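Local coordinates for protein ribosomal RNA small subunit methyltransferase E (Legionella pneumophila, PDB 5O95) that binds S-adenosyl-L-methionine and, as an RsmE-family enzyme, probably methylates N3 of a specific uridine in 16S ribosomal RNA, at residues P80-G92 against V107-V120. Numbering follows the deposited sequence.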
loop_
_atom_site.group_PDB
_atom_site.type_symbol
_atom_site.label_atom_id
_atom_site.label_comp_id
_atom_site.label_asym_id
_atom_site.label_seq_id
_atom_site.Cartn_x
_atom_site.Cartn_y
_atom_site.Cartn_z
ATOM N N PRO B 80 11.528 15.709 -5.903
ATOM C CA PRO B 80 11.336 17.125 -6.263
ATOM C C PRO B 80 9.890 17.574 -6.204
ATOM O O PRO B 80 9.635 18.784 -6.198
ATOM C CB PRO B 80 11.879 17.197 -7.698
ATOM C CG PRO B 80 11.696 15.815 -8.222
ATOM C CD PRO B 80 11.940 14.896 -7.065
ATOM N N LEU B 81 8.931 16.651 -6.212
ATOM C CA LEU B 81 7.537 17.009 -6.020
ATOM C C LEU B 81 7.236 16.886 -4.532
ATOM O O LEU B 81 7.375 15.797 -3.965
ATOM C CB LEU B 81 6.647 16.052 -6.823
ATOM C CG LEU B 81 5.146 16.180 -6.601
ATOM C CD1 LEU B 81 4.625 17.467 -7.247
ATOM C CD2 LEU B 81 4.386 14.966 -7.187
ATOM N N LYS B 82 6.875 18.002 -3.887
ATOM C CA LYS B 82 6.599 18.008 -2.450
ATOM C C LYS B 82 5.107 17.828 -2.234
ATOM O O LYS B 82 4.320 18.739 -2.508
ATOM C CB LYS B 82 7.052 19.328 -1.830
ATOM C CG LYS B 82 8.435 19.751 -2.210
ATOM C CD LYS B 82 9.439 18.692 -1.887
ATOM C CE LYS B 82 10.835 19.187 -2.274
ATOM N NZ LYS B 82 11.880 18.125 -2.286
ATOM N N ILE B 83 4.710 16.650 -1.779
ATOM C CA ILE B 83 3.301 16.339 -1.555
ATOM C C ILE B 83 3.003 16.573 -0.085
ATOM O O ILE B 83 3.728 16.078 0.786
ATOM C CB ILE B 83 2.993 14.885 -1.929
ATOM C CG1 ILE B 83 3.441 14.602 -3.373
ATOM C CG2 ILE B 83 1.508 14.603 -1.725
ATOM C CD1 ILE B 83 3.261 13.145 -3.777
ATOM N N HIS B 84 1.949 17.331 0.188
ATOM C CA HIS B 84 1.414 17.503 1.534
ATOM C C HIS B 84 0.115 16.703 1.591
ATOM O O HIS B 84 -0.887 17.097 0.984
ATOM C CB HIS B 84 1.144 18.975 1.813
ATOM C CG HIS B 84 0.664 19.243 3.206
ATOM N ND1 HIS B 84 0.435 20.515 3.676
ATOM C CD2 HIS B 84 0.379 18.405 4.232
ATOM C CE1 HIS B 84 0.029 20.453 4.933
ATOM N NE2 HIS B 84 -0.016 19.183 5.294
ATOM N N LEU B 85 0.152 15.583 2.317
ATOM C CA LEU B 85 -0.979 14.682 2.476
ATOM C C LEU B 85 -1.759 15.082 3.714
ATOM O O LEU B 85 -1.181 15.198 4.796
ATOM C CB LEU B 85 -0.464 13.257 2.691
ATOM C CG LEU B 85 -1.583 12.279 3.067
ATOM C CD1 LEU B 85 -2.670 12.155 1.971
ATOM C CD2 LEU B 85 -0.975 10.911 3.412
ATOM N N ALA B 86 -3.072 15.268 3.553
ATOM C CA ALA B 86 -3.975 15.514 4.675
ATOM C C ALA B 86 -4.843 14.269 4.756
ATOM O O ALA B 86 -5.659 14.027 3.863
ATOM C CB ALA B 86 -4.816 16.770 4.439
ATOM N N GLN B 87 -4.604 13.435 5.769
ATOM C CA GLN B 87 -5.211 12.109 5.858
ATOM C C GLN B 87 -6.224 12.138 6.986
ATOM O O GLN B 87 -5.856 12.396 8.137
ATOM C CB GLN B 87 -4.142 11.052 6.161
ATOM C CG GLN B 87 -4.676 9.623 6.251
ATOM C CD GLN B 87 -5.084 9.054 4.893
ATOM O OE1 GLN B 87 -4.646 9.538 3.861
ATOM N NE2 GLN B 87 -5.939 8.025 4.895
ATOM N N ALA B 88 -7.486 11.857 6.664
ATOM C CA ALA B 88 -8.514 11.866 7.696
ATOM C C ALA B 88 -8.226 10.787 8.732
ATOM O O ALA B 88 -7.780 9.685 8.399
ATOM C CB ALA B 88 -9.879 11.637 7.060
ATOM N N ILE B 89 -8.471 11.114 10.003
ATOM C CA ILE B 89 -8.242 10.145 11.065
ATOM C C ILE B 89 -9.245 9.003 10.945
ATOM O O ILE B 89 -10.322 9.147 10.359
ATOM C CB ILE B 89 -8.234 10.798 12.460
ATOM C CG1 ILE B 89 -9.571 11.486 12.751
ATOM C CG2 ILE B 89 -7.078 11.789 12.558
ATOM C CD1 ILE B 89 -9.688 12.015 14.196
ATOM N N SER B 90 -8.864 7.838 11.459
ATOM C CA SER B 90 -9.613 6.627 11.186
ATOM C C SER B 90 -9.512 5.697 12.384
ATOM O O SER B 90 -8.647 5.850 13.246
ATOM C CB SER B 90 -9.115 5.925 9.913
ATOM O OG SER B 90 -7.739 5.631 10.041
ATOM N N LYS B 91 -10.425 4.731 12.424
ATOM C CA LYS B 91 -10.420 3.725 13.480
ATOM C C LYS B 91 -9.264 2.739 13.274
ATOM O O LYS B 91 -8.617 2.690 12.217
ATOM C CB LYS B 91 -11.759 2.993 13.515
ATOM C CG LYS B 91 -11.974 2.138 12.300
ATOM C CD LYS B 91 -13.396 1.614 12.247
ATOM C CE LYS B 91 -13.559 0.650 11.080
ATOM N NZ LYS B 91 -14.898 -0.011 11.096
ATOM N N GLY B 92 -9.006 1.938 14.303
ATOM C CA GLY B 92 -7.956 0.939 14.229
ATOM C C GLY B 92 -6.580 1.575 14.077
ATOM O O GLY B 92 -6.309 2.674 14.576
ATOM N N VAL B 107 6.556 11.359 0.823
ATOM C CA VAL B 107 5.691 12.480 1.172
ATOM C C VAL B 107 6.534 13.538 1.881
ATOM O O VAL B 107 7.453 13.216 2.635
ATOM C CB VAL B 107 4.532 11.968 2.046
ATOM C CG1 VAL B 107 5.008 11.732 3.496
ATOM C CG2 VAL B 107 3.333 12.917 2.008
ATOM N N ALA B 108 6.230 14.808 1.611
ATOM C CA ALA B 108 6.977 15.908 2.205
ATOM C C ALA B 108 6.390 16.348 3.538
ATOM O O ALA B 108 7.140 16.752 4.436
ATOM C CB ALA B 108 6.984 17.096 1.237
ATOM N N CYS B 109 5.072 16.254 3.693
ATOM C CA CYS B 109 4.365 16.791 4.849
ATOM C C CYS B 109 3.101 15.974 5.042
ATOM O O CYS B 109 2.460 15.596 4.062
ATOM C CB CYS B 109 3.924 18.230 4.587
ATOM S SG CYS B 109 3.475 19.140 6.083
ATOM N N ILE B 110 2.735 15.728 6.299
ATOM C CA ILE B 110 1.537 14.959 6.633
ATOM C C ILE B 110 0.760 15.728 7.690
ATOM O O ILE B 110 1.324 16.068 8.732
ATOM C CB ILE B 110 1.879 13.565 7.195
ATOM C CG1 ILE B 110 2.803 12.801 6.260
ATOM C CG2 ILE B 110 0.579 12.766 7.413
ATOM C CD1 ILE B 110 3.541 11.672 6.945
ATOM N N THR B 111 -0.534 15.947 7.451
ATOM C CA THR B 111 -1.433 16.530 8.454
ATOM C C THR B 111 -2.542 15.542 8.787
ATOM O O THR B 111 -3.303 15.156 7.886
ATOM C CB THR B 111 -2.057 17.843 7.950
ATOM O OG1 THR B 111 -1.032 18.823 7.754
ATOM C CG2 THR B 111 -3.092 18.372 8.962
ATOM N N PRO B 112 -2.670 15.086 10.030
ATOM C CA PRO B 112 -3.875 14.336 10.411
ATOM C C PRO B 112 -5.067 15.273 10.324
ATOM O O PRO B 112 -5.019 16.405 10.796
ATOM C CB PRO B 112 -3.587 13.910 11.858
ATOM C CG PRO B 112 -2.068 14.035 12.008
ATOM C CD PRO B 112 -1.706 15.193 11.133
ATOM N N LEU B 113 -6.132 14.808 9.678
ATOM C CA LEU B 113 -7.260 15.655 9.337
ATOM C C LEU B 113 -8.495 15.187 10.091
ATOM O O LEU B 113 -8.749 13.986 10.199
ATOM C CB LEU B 113 -7.516 15.588 7.827
ATOM C CG LEU B 113 -8.451 16.634 7.219
ATOM C CD1 LEU B 113 -7.896 18.055 7.401
ATOM C CD2 LEU B 113 -8.682 16.325 5.751
ATOM N N ILE B 114 -9.261 16.140 10.611
ATOM C CA ILE B 114 -10.552 15.861 11.236
ATOM C C ILE B 114 -11.616 16.418 10.314
ATOM O O ILE B 114 -11.576 17.601 9.952
ATOM C CB ILE B 114 -10.642 16.482 12.640
ATOM C CG1 ILE B 114 -9.433 16.042 13.471
ATOM C CG2 ILE B 114 -11.948 16.068 13.295
ATOM C CD1 ILE B 114 -9.215 16.891 14.720
ATOM N N THR B 115 -12.544 15.553 9.896
ATOM C CA THR B 115 -13.638 15.915 9.019
ATOM C C THR B 115 -14.929 15.421 9.647
ATOM O O THR B 115 -14.920 14.692 10.645
ATOM C CB THR B 115 -13.470 15.320 7.610
ATOM O OG1 THR B 115 -13.883 13.950 7.616
ATOM C CG2 THR B 115 -12.025 15.406 7.150
ATOM N N GLU B 116 -16.044 15.823 9.029
ATOM C CA GLU B 116 -17.359 15.635 9.635
ATOM C C GLU B 116 -17.709 14.158 9.764
ATOM O O GLU B 116 -18.330 13.745 10.753
ATOM C CB GLU B 116 -18.403 16.386 8.812
ATOM C CG GLU B 116 -19.827 16.299 9.333
ATOM C CD GLU B 116 -20.792 17.188 8.555
ATOM O OE1 GLU B 116 -20.629 18.427 8.584
ATOM O OE2 GLU B 116 -21.707 16.644 7.902
ATOM N N ARG B 117 -17.287 13.337 8.801
ATOM C CA ARG B 117 -17.670 11.933 8.771
ATOM C C ARG B 117 -16.605 10.978 9.312
ATOM O O ARG B 117 -16.727 9.767 9.111
ATOM C CB ARG B 117 -18.096 11.533 7.364
ATOM C CG ARG B 117 -19.228 12.399 6.869
ATOM C CD ARG B 117 -19.797 11.889 5.572
ATOM N NE ARG B 117 -20.994 12.626 5.180
ATOM C CZ ARG B 117 -21.501 12.580 3.951
ATOM N NH1 ARG B 117 -20.894 11.850 3.021
ATOM N NH2 ARG B 117 -22.603 13.261 3.649
ATOM N N CYS B 118 -15.578 11.476 9.999
ATOM C CA CYS B 118 -14.619 10.560 10.602
ATOM C C CYS B 118 -15.298 9.700 11.663
ATOM O O CYS B 118 -16.229 10.134 12.344
ATOM C CB CYS B 118 -13.445 11.329 11.213
ATOM S SG CYS B 118 -12.421 12.129 9.971
ATOM N N GLN B 119 -14.836 8.456 11.785
ATOM C CA GLN B 119 -15.477 7.502 12.684
ATOM C C GLN B 119 -15.046 7.654 14.137
ATOM O O GLN B 119 -15.624 6.995 15.008
ATOM C CB GLN B 119 -15.185 6.066 12.228
ATOM C CG GLN B 119 -15.959 5.617 11.002
ATOM C CD GLN B 119 -15.550 4.233 10.533
ATOM O OE1 GLN B 119 -14.577 4.083 9.790
ATOM N NE2 GLN B 119 -16.288 3.213 10.968
ATOM N N VAL B 120 -14.059 8.502 14.426
ATOM C CA VAL B 120 -13.328 8.426 15.681
ATOM C C VAL B 120 -13.188 9.803 16.308
ATOM O O VAL B 120 -13.341 10.836 15.650
ATOM C CB VAL B 120 -11.932 7.798 15.495
ATOM C CG1 VAL B 120 -12.067 6.335 15.116
ATOM C CG2 VAL B 120 -11.169 8.554 14.431
HETATM O O HOH W 1 -12.743 7.870 9.899
#
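The His84 imidazole leans across to the neighbouring strand, its CG anti to the backbone N (chi1 -177°), and meets two side chains there. Thr111 OG1 sits at the ring edge, 2.7 Å from His84 NE2 in a hydrogen bond, while Cys109 lays its CB over one face, with SG over the same face in the conformer given, one of two modelled. Glu168 takes ND1, so both ring nitrogens are held and the imidazole's rotation is fixed. Beneath these side chains, strands 82-88 and 109-114 run parallel, joined through helix 94-104 as a beta-alpha-beta unit in the six-stranded sheet of the SPOUT methyltransferase domain. Backbone bonds step between them from Leu85 N to Cys109 O through to Ile89 N to Leu113 O; at the start, Ile83 O accepts from both Ala108 N and Cys109 N. On the face carrying Leu85 and Gln87, Leu85 CB meets Val107 CG2 at 3.9 Å. Just past the end of strand 82-88, Ile89 packs against 107-120: its CG1 lies 3.7 Å from Val120 CG2, and CD1 reaches Ile114 CG1 obliquely. A water bridges Ile89 O to Gln119 N. Close by, Ala88 CB touches Cys118 SG at 3.9 Å and lies beside Gly197, a residue of the S-adenosyl-L-methionine site.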